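Local coordinates for Lactamase_B domain-containing protein (Pontibacter korlensis, PDB 6XFR), which probably hydrolyses the amide bond of beta-lactam antibiotics as a zinc-dependent class B1 metallo-beta-lactamase of the periplasm, which would confer antibiotic resistance, at residues T21-K24 against T29-P32; W51-T56 against M87-R92; S15-H20 against P151-L156; E9-S14 against G203-Q208. All coordinates share one frame; numbering follows the deposited sequence.

How the contacts relate
Contacts 1, 3 and 4 all involve the N-terminal beta-sheet, whereas contact 2 pairs two helices. Contact 1 is the one with bonds between backbones: it zips strand 17-25 to strand 30-40 beside the zinc site. Contact 3 uses the other end of strand 17-25, and contact 4 uses the neighbouring strand 8-14; in both, side chains meet parts of the C-terminal half of the sandwich, through sparse van der Waals contacts in which polar atoms rest against methyls or an indole. Contacts 3 and 4 adjoin through the backbone bond from Ile19 N to Thr11 O. Contact 2 is buried, a small aliphatic packing, chiefly of methyl groups, bordering contact 1 through Trp51; the others are partly buried.

Contact 1 of 4, residues T21-K24 against T29-P32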
loop_
_atom_site.group_PDB
_atom_site.type_symbol
_atom_site.label_atom_id
_atom_site.label_comp_id
_atom_site.label_asym_id
_atom_site.label_seq_id
_atom_site.Cartn_x
_atom_site.Cartn_y
_atom_site.Cartn_z
ATOM N N THR B 21 9.910 -6.099 -4.703
ATOM C CA THR B 21 10.660 -4.847 -4.635
ATOM C C THR B 21 12.137 -5.188 -4.645
ATOM O O THR B 21 12.617 -5.936 -3.789
ATOM C CB THR B 21 10.306 -3.976 -3.412
ATOM O OG1 THR B 21 8.934 -3.577 -3.482
ATOM C CG2 THR B 21 11.147 -2.699 -3.410
ATOM N N SER B 22 12.835 -4.659 -5.641
ATOM C CA SER B 22 14.280 -4.753 -5.782
ATOM C C SER B 22 14.905 -3.488 -5.209
ATOM O O SER B 22 14.316 -2.405 -5.255
ATOM C CB SER B 22 14.668 -4.893 -7.268
ATOM O OG SER B 22 14.508 -6.203 -7.788
ATOM N N TYR B 23 16.113 -3.615 -4.690
ATOM C CA TYR B 23 16.762 -2.441 -4.139
ATOM C C TYR B 23 18.087 -2.216 -4.840
ATOM O O TYR B 23 18.723 -3.151 -5.335
ATOM C CB TYR B 23 16.949 -2.548 -2.602
ATOM C CG TYR B 23 15.632 -2.660 -1.852
ATOM C CD1 TYR B 23 15.215 -3.878 -1.326
ATOM C CD2 TYR B 23 14.785 -1.568 -1.718
ATOM C CE1 TYR B 23 13.999 -4.007 -0.668
ATOM C CE2 TYR B 23 13.562 -1.684 -1.066
ATOM C CZ TYR B 23 13.172 -2.908 -0.537
ATOM O OH TYR B 23 11.968 -3.033 0.135
ATOM N N LYS B 24 18.475 -0.948 -4.876
ATOM C CA LYS B 24 19.780 -0.499 -5.318
ATOM C C LYS B 24 20.037 0.811 -4.610
ATOM O O LYS B 24 19.167 1.683 -4.597
ATOM C CB LYS B 24 19.818 -0.271 -6.822
ATOM C CG LYS B 24 19.816 -1.520 -7.613
ATOM C CD LYS B 24 20.679 -1.372 -8.830
ATOM C CE LYS B 24 20.616 -2.658 -9.599
ATOM N NZ LYS B 24 20.030 -3.737 -8.742
ATOM N N THR B 29 21.016 7.296 -0.593
ATOM C CA THR B 29 19.699 6.679 -0.435
ATOM C C THR B 29 19.458 5.467 -1.330
ATOM O O THR B 29 19.969 5.374 -2.454
ATOM C CB THR B 29 18.573 7.702 -0.665
ATOM O OG1 THR B 29 18.935 8.946 -0.054
ATOM C CG2 THR B 29 17.263 7.192 -0.038
ATOM N N VAL B 30 18.630 4.563 -0.822
ATOM C CA VAL B 30 18.228 3.332 -1.483
ATOM C C VAL B 30 16.967 3.566 -2.311
ATOM O O VAL B 30 16.001 4.201 -1.868
ATOM C CB VAL B 30 18.035 2.210 -0.444
ATOM C CG1 VAL B 30 17.571 0.930 -1.111
ATOM C CG2 VAL B 30 19.334 1.973 0.303
ATOM N N VAL B 31 16.979 3.038 -3.523
ATOM C CA VAL B 31 15.902 3.208 -4.491
ATOM C C VAL B 31 15.225 1.858 -4.686
ATOM O O VAL B 31 15.885 0.881 -5.077
ATOM C CB VAL B 31 16.435 3.756 -5.825
ATOM C CG1 VAL B 31 15.381 3.651 -6.887
ATOM C CG2 VAL B 31 16.866 5.194 -5.658
ATOM N N PRO B 32 13.930 1.741 -4.423
ATOM C CA PRO B 32 13.206 0.512 -4.751
ATOM C C PRO B 32 12.722 0.481 -6.199
ATOM O O PRO B 32 12.553 1.509 -6.861
ATOM C CB PRO B 32 12.021 0.541 -3.774
ATOM C CG PRO B 32 11.729 2.018 -3.621
ATOM C CD PRO B 32 13.078 2.729 -3.737
#
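Lys24 and Val31 form an antiparallel hydrogen-bonded pair and Tyr23 and Pro32 the adjoining non-hydrogen-bonded pair, with the axes of strands 21-24 and 30-32 approaching to 4.8 Å. Together they are the loop-proximal end of the beta-hairpin 17-25/30-40, consistent with the hairpin that flanks the active site in B1 metallo-beta-lactamases. The two bonds of the Lys24 pair differ: Val31 N reaches Lys24 O over 2.8 Å and nearly straight, at 168°, while the return bond from Lys24 N to Val31 O is longer, 3.2 Å, and more bent. Pro32 CA approaches Ser22 O in a CA-H...O contact, as is usual at a non-hydrogen-bonded pair.

On one face, Tyr23 leans its ring across Val30 and Pro32. Its CG lies anti to the carbonyl carbon (chi1 -62°), which brings CD2 to 3.8 Å from Val30 CG1 and lays CE2 against Pro32 CB. Thr21 lies alongside the proline and points the same way, with CG2 against Pro32 CB at 3.4 Å, while its OG1 bonds to His34.

The other face belongs to Lys24 and Val31. The lysine ammonium turns to Trp51, bonding to its backbone O and making a cation-pi contact with its indole, and Ser22 OG bonds to Trp51 N. Val31 packs on Trp51 and on the zinc ligand His202, whose ND1 also bonds to Pro32 O. Within the pair, Val31 CB sits 3.6 Å from Lys24 O.

Contact 2 of 4, residues W51-T56 against M87-R92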
loop_
_atom_site.group_PDB
_atom_site.type_symbol
_atom_site.label_atom_id
_atom_site.label_comp_id
_atom_site.label_asym_id
_atom_site.label_seq_id
_atom_site.Cartn_x
_atom_site.Cartn_y
_atom_site.Cartn_z
ATOM N N TRP B 51 15.387 -6.001 -10.477
ATOM C CA TRP B 51 16.277 -4.952 -10.935
ATOM C C TRP B 51 17.643 -5.586 -11.189
ATOM O O TRP B 51 18.628 -5.347 -10.492
ATOM C CB TRP B 51 16.323 -3.859 -9.882
ATOM C CG TRP B 51 16.817 -2.624 -10.372
ATOM C CD1 TRP B 51 17.404 -2.414 -11.565
ATOM C CD2 TRP B 51 16.797 -1.372 -9.691
ATOM N NE1 TRP B 51 17.759 -1.097 -11.684
ATOM C CE2 TRP B 51 17.392 -0.432 -10.545
ATOM C CE3 TRP B 51 16.326 -0.955 -8.445
ATOM C CZ2 TRP B 51 17.542 0.903 -10.195
ATOM C CZ3 TRP B 51 16.475 0.369 -8.093
ATOM C CH2 TRP B 51 17.079 1.282 -8.963
ATOM N N GLY B 52 17.673 -6.468 -12.174
ATOM C CA GLY B 52 18.879 -7.177 -12.548
ATOM C C GLY B 52 18.797 -8.651 -12.188
ATOM O O GLY B 52 17.832 -9.135 -11.594
ATOM N N LYS B 53 19.885 -9.340 -12.512
ATOM C CA LYS B 53 19.977 -10.797 -12.385
ATOM C C LYS B 53 19.791 -11.257 -10.944
ATOM O O LYS B 53 19.009 -12.179 -10.669
ATOM C CB LYS B 53 21.330 -11.270 -12.929
ATOM C CG LYS B 53 21.654 -12.764 -12.781
ATOM C CD LYS B 53 23.087 -13.087 -13.328
ATOM C CE LYS B 53 24.010 -11.843 -13.194
ATOM N NZ LYS B 53 25.475 -12.017 -13.497
ATOM N N GLU B 54 20.554 -10.669 -10.014
ATOM C CA GLU B 54 20.548 -11.181 -8.649
ATOM C C GLU B 54 19.191 -11.007 -7.953
ATOM O O GLU B 54 18.714 -11.949 -7.307
ATOM C CB GLU B 54 21.651 -10.521 -7.833
ATOM C CG GLU B 54 21.760 -11.132 -6.462
ATOM C CD GLU B 54 22.204 -12.579 -6.531
ATOM O OE1 GLU B 54 23.359 -12.824 -6.956
ATOM O OE2 GLU B 54 21.387 -13.468 -6.189
ATOM N N PRO B 55 18.536 -9.843 -8.048
ATOM C CA PRO B 55 17.156 -9.762 -7.564
ATOM C C PRO B 55 16.223 -10.725 -8.275
ATOM O O PRO B 55 15.258 -11.214 -7.671
ATOM C CB PRO B 55 16.768 -8.306 -7.863
ATOM C CG PRO B 55 18.023 -7.592 -7.965
ATOM C CD PRO B 55 19.003 -8.540 -8.542
ATOM N N THR B 56 16.474 -11.011 -9.553
ATOM C CA THR B 56 15.548 -11.869 -10.280
ATOM C C THR B 56 15.715 -13.337 -9.885
ATOM O O THR B 56 14.717 -14.075 -9.832
ATOM C CB THR B 56 15.709 -11.641 -11.789
ATOM O OG1 THR B 56 15.479 -10.251 -12.078
ATOM C CG2 THR B 56 14.708 -12.467 -12.572
ATOM N N MET B 87 15.733 -10.286 -17.419
ATOM C CA MET B 87 15.146 -11.104 -18.483
ATOM C C MET B 87 16.003 -12.329 -18.793
ATOM O O MET B 87 15.490 -13.450 -18.915
ATOM C CB MET B 87 14.963 -10.263 -19.742
ATOM C CG MET B 87 14.756 -11.053 -21.023
ATOM S SD MET B 87 14.293 -10.001 -22.433
ATOM C CE MET B 87 15.648 -8.832 -22.508
ATOM N N GLU B 88 17.305 -12.120 -18.995
ATOM C CA GLU B 88 18.209 -13.243 -19.220
ATOM C C GLU B 88 18.067 -14.285 -18.110
ATOM O O GLU B 88 18.016 -15.493 -18.375
ATOM C CB GLU B 88 19.641 -12.726 -19.349
ATOM C CG GLU B 88 19.767 -11.721 -20.500
ATOM C CD GLU B 88 20.859 -10.650 -20.299
ATOM O OE1 GLU B 88 21.426 -10.542 -19.180
ATOM O OE2 GLU B 88 21.140 -9.902 -21.275
ATOM N N ALA B 89 18.016 -13.836 -16.850
ATOM C CA ALA B 89 17.809 -14.767 -15.746
ATOM C C ALA B 89 16.473 -15.507 -15.883
ATOM O O ALA B 89 16.376 -16.703 -15.585
ATOM C CB ALA B 89 17.883 -14.008 -14.429
ATOM N N VAL B 90 15.431 -14.806 -16.324
ATOM C CA VAL B 90 14.124 -15.429 -16.507
ATOM C C VAL B 90 14.164 -16.448 -17.644
ATOM O O VAL B 90 13.667 -17.573 -17.512
ATOM C CB VAL B 90 13.065 -14.332 -16.745
ATOM C CG1 VAL B 90 11.796 -14.893 -17.350
ATOM C CG2 VAL B 90 12.788 -13.584 -15.471
ATOM N N GLN B 91 14.770 -16.072 -18.776
ATOM C CA GLN B 91 14.765 -16.917 -19.963
ATOM C C GLN B 91 15.645 -18.153 -19.782
ATOM O O GLN B 91 15.371 -19.215 -20.362
ATOM C CB GLN B 91 15.255 -16.103 -21.148
ATOM C CG GLN B 91 14.223 -15.176 -21.728
ATOM C CD GLN B 91 14.783 -14.333 -22.863
ATOM O OE1 GLN B 91 15.964 -14.028 -22.885
ATOM N NE2 GLN B 91 13.935 -13.987 -23.828
ATOM N N ARG B 92 16.692 -18.046 -18.964
ATOM C CA ARG B 92 17.496 -19.207 -18.643
ATOM C C ARG B 92 16.734 -20.273 -17.872
ATOM O O ARG B 92 17.255 -21.378 -17.719
ATOM C CB ARG B 92 18.682 -18.814 -17.817
ATOM C CG ARG B 92 19.556 -19.958 -17.595
ATOM C CD ARG B 92 20.881 -19.447 -17.246
ATOM N NE ARG B 92 21.146 -19.656 -15.837
ATOM C CZ ARG B 92 21.692 -20.765 -15.360
ATOM N NH1 ARG B 92 22.033 -21.744 -16.198
ATOM N NH2 ARG B 92 21.914 -20.883 -14.061
#
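Thr56, in the first turn of helix 53-67, carries this contact by pushing its methyl toward Ala89 and Val90 of helix 87-91. Its CB already lies 4.2 Å from Ala89 CB. One bond further, CG2 settles beside both partners, 3.7 Å from Val90 CG2 and 4.0 Å from Ala89 CB, and the threonine and valine side chains cross there at about a right angle. The other branch, OG1, turns back into its own helix. Because OG1 stands anti to the carbonyl carbon (chi1 -58°), it can donate to Gly52 O at 2.6 Å from above the carbonyl plane. The same oxygen also takes the helical bond from Thr56 N, so Gly52 O is gripped twice; OG1 has a further, weak bond with Gly50 N. Threonine thereby sorts its two branches, with the hydroxyl satisfied inside the turn and the methyl given to the neighbouring helix.

Lys53 adds a little from the same turn: its CG passes 4.3 Å from Ala89 CB before the chain leads its ammonium away. Beyond the contact, Thr56 also packs on Thr49, and Val90 on Val95 and Val97, so the methyl contact is largely buried.

Gly52 is the N-cap of helix 53-67, with backbone angles that favour glycine. Helix 87-91 follows shortly after the zinc ligands His78, His80 and Asp82. The packing thus joins two helices of the N-terminal half of the alpha-beta/beta-alpha sandwich, the fold typical of the metallo-beta-lactamase superfamily.

Contact 3 of 4, residues S15-H20 against P151-L156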
loop_
_atom_site.group_PDB
_atom_site.type_symbol
_atom_site.label_atom_id
_atom_site.label_comp_id
_atom_site.label_asym_id
_atom_site.label_seq_id
_atom_site.Cartn_x
_atom_site.Cartn_y
_atom_site.Cartn_z
ATOM N N SER B 15 -5.523 -11.220 -2.491
ATOM C CA SER B 15 -5.348 -12.627 -2.160
ATOM C C SER B 15 -4.456 -13.362 -3.164
ATOM O O SER B 15 -3.824 -14.348 -2.782
ATOM C CB SER B 15 -6.707 -13.316 -1.973
ATOM O OG SER B 15 -7.241 -13.823 -3.167
ATOM N N LYS B 16 -4.322 -12.868 -4.409
ATOM C CA LYS B 16 -3.490 -13.504 -5.436
ATOM C C LYS B 16 -2.444 -12.569 -6.061
ATOM O O LYS B 16 -1.863 -12.916 -7.101
ATOM C CB LYS B 16 -4.371 -14.067 -6.562
ATOM C CG LYS B 16 -5.315 -15.193 -6.171
ATOM C CD LYS B 16 -4.574 -16.355 -5.581
ATOM C CE LYS B 16 -5.517 -17.520 -5.358
ATOM N NZ LYS B 16 -5.063 -18.311 -4.175
ATOM N N VAL B 17 -2.184 -11.400 -5.471
ATOM C CA VAL B 17 -1.284 -10.391 -6.038
ATOM C C VAL B 17 -0.230 -10.027 -4.997
ATOM O O VAL B 17 -0.554 -9.774 -3.827
ATOM C CB VAL B 17 -2.029 -9.120 -6.493
ATOM C CG1 VAL B 17 -1.057 -8.099 -7.141
ATOM C CG2 VAL B 17 -3.219 -9.467 -7.386
ATOM N N TRP B 18 1.024 -10.041 -5.419
ATOM C CA TRP B 18 2.158 -9.594 -4.636
ATOM C C TRP B 18 2.868 -8.455 -5.349
ATOM O O TRP B 18 2.780 -8.308 -6.563
ATOM C CB TRP B 18 3.158 -10.722 -4.412
ATOM C CG TRP B 18 2.719 -11.818 -3.469
ATOM C CD1 TRP B 18 3.112 -11.988 -2.163
ATOM C CD2 TRP B 18 1.867 -12.938 -3.774
ATOM N NE1 TRP B 18 2.547 -13.130 -1.638
ATOM C CE2 TRP B 18 1.782 -13.733 -2.604
ATOM C CE3 TRP B 18 1.156 -13.339 -4.913
ATOM C CZ2 TRP B 18 1.000 -14.899 -2.541
ATOM C CZ3 TRP B 18 0.385 -14.511 -4.840
ATOM C CH2 TRP B 18 0.314 -15.264 -3.659
ATOM N N ILE B 19 3.611 -7.662 -4.585
ATOM C CA ILE B 19 4.540 -6.695 -5.141
ATOM C C ILE B 19 5.930 -7.156 -4.758
ATOM O O ILE B 19 6.200 -7.365 -3.571
ATOM C CB ILE B 19 4.284 -5.270 -4.635
ATOM C CG1 ILE B 19 2.978 -4.724 -5.234
ATOM C CG2 ILE B 19 5.439 -4.365 -5.014
ATOM C CD1 ILE B 19 2.380 -3.586 -4.434
ATOM N N HIS B 20 6.788 -7.369 -5.758
ATOM C CA HIS B 20 8.194 -7.615 -5.505
ATOM C C HIS B 20 8.932 -6.291 -5.599
ATOM O O HIS B 20 8.582 -5.434 -6.428
ATOM C CB HIS B 20 8.785 -8.667 -6.468
ATOM C CG HIS B 20 8.726 -8.316 -7.933
ATOM N ND1 HIS B 20 9.693 -7.552 -8.560
ATOM C CD2 HIS B 20 7.852 -8.687 -8.906
ATOM C CE1 HIS B 20 9.388 -7.428 -9.841
ATOM N NE2 HIS B 20 8.279 -8.107 -10.081
ATOM N N PRO B 151 -8.545 -6.114 -14.165
ATOM C CA PRO B 151 -9.921 -5.612 -13.988
ATOM C C PRO B 151 -10.717 -6.304 -12.872
ATOM O O PRO B 151 -11.700 -5.721 -12.390
ATOM C CB PRO B 151 -10.565 -5.850 -15.370
ATOM C CG PRO B 151 -9.713 -6.875 -16.050
ATOM C CD PRO B 151 -8.333 -6.642 -15.532
ATOM N N GLN B 152 -10.359 -7.531 -12.474
ATOM C CA GLN B 152 -11.086 -8.180 -11.385
ATOM C C GLN B 152 -10.678 -7.585 -10.030
ATOM O O GLN B 152 -11.531 -7.160 -9.252
ATOM C CB GLN B 152 -10.868 -9.705 -11.428
ATOM C CG GLN B 152 -11.279 -10.376 -12.781
ATOM C CD GLN B 152 -10.559 -11.732 -13.121
ATOM O OE1 GLN B 152 -9.325 -11.827 -13.142
ATOM N NE2 GLN B 152 -11.359 -12.763 -13.433
ATOM N N GLN B 153 -9.385 -7.475 -9.762
ATOM C CA GLN B 153 -8.947 -6.859 -8.521
ATOM C C GLN B 153 -8.927 -5.332 -8.597
ATOM O O GLN B 153 -8.758 -4.679 -7.559
ATOM C CB GLN B 153 -7.553 -7.388 -8.142
ATOM C CG GLN B 153 -7.489 -8.865 -7.826
ATOM C CD GLN B 153 -7.164 -9.734 -9.056
ATOM O OE1 GLN B 153 -7.461 -9.357 -10.189
ATOM N NE2 GLN B 153 -6.562 -10.906 -8.823
ATOM N N LYS B 154 -9.161 -4.765 -9.786
ATOM C CA LYS B 154 -9.067 -3.324 -10.069
ATOM C C LYS B 154 -7.738 -2.730 -9.589
ATOM O O LYS B 154 -7.684 -1.693 -8.922
ATOM C CB LYS B 154 -10.260 -2.573 -9.473
ATOM C CG LYS B 154 -11.600 -3.181 -9.846
ATOM C CD LYS B 154 -12.578 -2.117 -10.285
ATOM C CE LYS B 154 -13.802 -2.738 -10.887
ATOM N NZ LYS B 154 -14.877 -2.748 -9.851
ATOM N N ILE B 155 -6.652 -3.373 -9.997
ATOM C CA ILE B 155 -5.296 -2.974 -9.661
ATOM C C ILE B 155 -4.602 -2.512 -10.941
ATOM O O ILE B 155 -4.535 -3.262 -11.925
ATOM C CB ILE B 155 -4.532 -4.145 -9.027
ATOM C CG1 ILE B 155 -5.139 -4.522 -7.671
ATOM C CG2 ILE B 155 -3.038 -3.801 -8.898
ATOM C CD1 ILE B 155 -4.282 -5.493 -6.835
ATOM N N LEU B 156 -4.069 -1.294 -10.925
ATOM C CA LEU B 156 -3.376 -0.741 -12.082
ATOM C C LEU B 156 -1.894 -0.590 -11.764
ATOM O O LEU B 156 -1.520 0.152 -10.852
ATOM C CB LEU B 156 -3.968 0.603 -12.485
ATOM C CG LEU B 156 -3.100 1.314 -13.516
ATOM C CD1 LEU B 156 -3.204 0.623 -14.866
ATOM C CD2 LEU B 156 -3.474 2.826 -13.598
#
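An amide nitrogen resting against a methyl group marks this contact: Gln153 NE2 stands 3.9 Å from Val17 CG2 and makes no polar bond to segment 15-20. The setting is the beta-sandwich of the metallo-beta-lactamase fold, where the start of strand 17-25 in one sheet meets the turn and first residues of strand 155-159 in the other. The backbones stay well separated, so the side chains alone span the distance.

Gln153 comes at the valine obliquely. Its chain is bent at chi2 (91°), so that its outer half passes alongside the Val17 methyl, and NE2 is held there by a hydrogen bond to Gln130 OE1. The glutamine also packs on Ser14, and the beta-carbon of Lys16 lies at the margin, 4.5 Å from Gln153 NE2.

The turn that presents these groups carries a G1 beta bulge, in which Lys154 and Ile155 both face Leu150; Lys154 has the positive phi (51°) such a bulge calls for. Just before it, Pro151 and Gln152 complete a zinc site with Gln131, distinct from the pair of metal sites held by the histidines, Asp82 and Cys160.

Deeper in the sandwich, Val17 packs on Leu150 and reaches tip to tip toward Ile155, whose CD1 lies 4.2 Å from both methyls of the valine, CG1 and CG2.

Contact 4 of 4, residues E9-S14 against G203-Q208; sequences EVTKIS and GPWGDQ
The contacts of Trp205 with Ile13 and Thr11 are van der Waals ones. Ile13 CG2 lies 3.8 Å from Trp205 NE1 and 4.3 Å from Trp205 CE2, next to the five-membered ring. At the far end of the indole, Thr11 OG1 stands 4.0 Å from Trp205 CH2, with Trp205 CZ2 nearly as close. Both side chains approach the ring system obliquely. Trp205 has a chi1 of 36°, which carries its indole across to strand 8-14, although Trp205 CA is 10.3 Å from Ile13 CA. Ile19, Val197 and Pro200 pack round the same indole.

Among aromatic contacts, Trp205 meets His34 edge-to-face.

No polar bond links the two segments. Asp207 OD1 instead caps the backbone N of Ser209 where the chain turns into helix 209-217, and its OD2 bonds to Ser14 OG of the second subunit, a pairing repeated in the reverse sense.

Ile13 and Ser14 both face Val17, a classic beta bulge close to the end of the strand. The tryptophan thus ties the outer strand of the N-terminal sheet to the loop that follows the zinc ligand His202, bridging the two halves of the alpha-beta/beta-alpha sandwich of metallo-beta-lactamases.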
loop_
_atom_site.group_PDB
_atom_site.type_symbol
_atom_site.label_atom_id
_atom_site.label_comp_id
_atom_site.label_asym_id
_atom_site.label_seq_id
_atom_site.Cartn_x
_atom_site.Cartn_y
_atom_site.Cartn_z
ATOM N N GLU B 9 12.405 -7.879 -1.746
ATOM C CA GLU B 9 11.316 -8.001 -0.795
ATOM C C GLU B 9 10.004 -8.221 -1.530
ATOM O O GLU B 9 9.798 -7.683 -2.624
ATOM C CB GLU B 9 11.228 -6.765 0.060
ATOM C CG GLU B 9 11.640 -7.050 1.436
ATOM C CD GLU B 9 10.618 -7.939 2.102
ATOM O OE1 GLU B 9 9.612 -7.396 2.617
ATOM O OE2 GLU B 9 10.787 -9.187 2.061
ATOM N N VAL B 10 9.130 -9.041 -0.949
ATOM C CA VAL B 10 7.837 -9.362 -1.547
ATOM C C VAL B 10 6.742 -9.083 -0.523
ATOM O O VAL B 10 6.836 -9.521 0.635
ATOM C CB VAL B 10 7.769 -10.817 -2.036
ATOM C CG1 VAL B 10 6.438 -11.075 -2.714
ATOM C CG2 VAL B 10 8.901 -11.080 -2.975
ATOM N N THR B 11 5.723 -8.313 -0.934
ATOM C CA THR B 11 4.578 -8.066 -0.065
ATOM C C THR B 11 3.272 -8.351 -0.794
ATOM O O THR B 11 3.133 -8.042 -1.979
ATOM C CB THR B 11 4.591 -6.624 0.478
ATOM O OG1 THR B 11 5.025 -5.729 -0.552
ATOM C CG2 THR B 11 5.530 -6.513 1.672
ATOM N N LYS B 12 2.307 -8.894 -0.052
ATOM C CA LYS B 12 1.016 -9.285 -0.596
ATOM C C LYS B 12 0.038 -8.117 -0.478
ATOM O O LYS B 12 -0.055 -7.484 0.573
ATOM C CB LYS B 12 0.491 -10.506 0.155
ATOM C CG LYS B 12 -0.000 -11.604 -0.742
ATOM C CD LYS B 12 -0.622 -12.764 0.032
ATOM C CE LYS B 12 -1.600 -13.502 -0.882
ATOM N NZ LYS B 12 -2.182 -14.704 -0.192
ATOM N N ILE B 13 -0.694 -7.814 -1.547
ATOM C CA ILE B 13 -1.691 -6.756 -1.454
ATOM C C ILE B 13 -3.124 -7.236 -1.691
ATOM O O ILE B 13 -4.062 -6.542 -1.278
ATOM C CB ILE B 13 -1.358 -5.579 -2.396
ATOM C CG1 ILE B 13 -1.347 -5.970 -3.885
ATOM C CG2 ILE B 13 -0.039 -4.907 -2.002
ATOM C CD1 ILE B 13 -1.177 -4.724 -4.748
ATOM N N SER B 14 -3.332 -8.360 -2.376
ATOM C CA SER B 14 -4.623 -8.964 -2.679
ATOM C C SER B 14 -4.439 -10.459 -2.491
ATOM O O SER B 14 -3.315 -10.939 -2.364
ATOM C CB SER B 14 -5.061 -8.620 -4.108
ATOM O OG SER B 14 -6.448 -8.811 -4.293
ATOM N N GLY B 203 8.244 4.154 -5.549
ATOM C CA GLY B 203 7.736 4.638 -4.289
ATOM C C GLY B 203 6.519 3.834 -3.880
ATOM O O GLY B 203 6.127 2.872 -4.561
ATOM N N PRO B 204 5.921 4.195 -2.741
ATOM C CA PRO B 204 4.737 3.470 -2.247
ATOM C C PRO B 204 3.545 3.656 -3.165
ATOM O O PRO B 204 3.403 4.681 -3.831
ATOM C CB PRO B 204 4.481 4.087 -0.863
ATOM C CG PRO B 204 5.803 4.827 -0.517
ATOM C CD PRO B 204 6.338 5.285 -1.844
ATOM N N TRP B 205 2.687 2.648 -3.200
ATOM C CA TRP B 205 1.488 2.712 -4.021
ATOM C C TRP B 205 0.356 3.444 -3.279
ATOM O O TRP B 205 0.442 3.742 -2.092
ATOM C CB TRP B 205 1.067 1.304 -4.440
ATOM C CG TRP B 205 1.316 0.242 -3.363
ATOM C CD1 TRP B 205 0.384 -0.309 -2.517
ATOM C CD2 TRP B 205 2.579 -0.384 -3.021
ATOM N NE1 TRP B 205 0.978 -1.226 -1.682
ATOM C CE2 TRP B 205 2.318 -1.298 -1.968
ATOM C CE3 TRP B 205 3.907 -0.256 -3.504
ATOM C CZ2 TRP B 205 3.330 -2.086 -1.385
ATOM C CZ3 TRP B 205 4.911 -1.053 -2.929
ATOM C CH2 TRP B 205 4.612 -1.953 -1.874
ATOM N N GLY B 206 -0.692 3.782 -3.996
ATOM C CA GLY B 206 -1.816 4.488 -3.403
ATOM C C GLY B 206 -3.082 4.330 -4.214
ATOM O O GLY B 206 -3.246 3.374 -4.962
ATOM N N ASP B 207 -3.986 5.291 -4.075
ATOM C CA ASP B 207 -5.195 5.246 -4.885
ATOM C C ASP B 207 -4.970 6.049 -6.164
ATOM O O ASP B 207 -3.836 6.265 -6.597
ATOM C CB ASP B 207 -6.416 5.697 -4.077
ATOM C CG ASP B 207 -6.287 7.099 -3.487
ATOM O OD1 ASP B 207 -5.244 7.772 -3.709
ATOM O OD2 ASP B 207 -7.269 7.517 -2.781
ATOM N N GLN B 208 -6.051 6.464 -6.804
ATOM C CA GLN B 208 -5.932 7.165 -8.071
ATOM C C GLN B 208 -5.355 8.570 -7.901
ATOM O O GLN B 208 -5.209 9.272 -8.897
ATOM C CB GLN B 208 -7.307 7.206 -8.739
ATOM C CG GLN B 208 -8.301 8.161 -8.045
ATOM C CD GLN B 208 -8.909 7.599 -6.753
ATOM O OE1 GLN B 208 -8.501 6.533 -6.252
ATOM N NE2 GLN B 208 -9.899 8.312 -6.217
#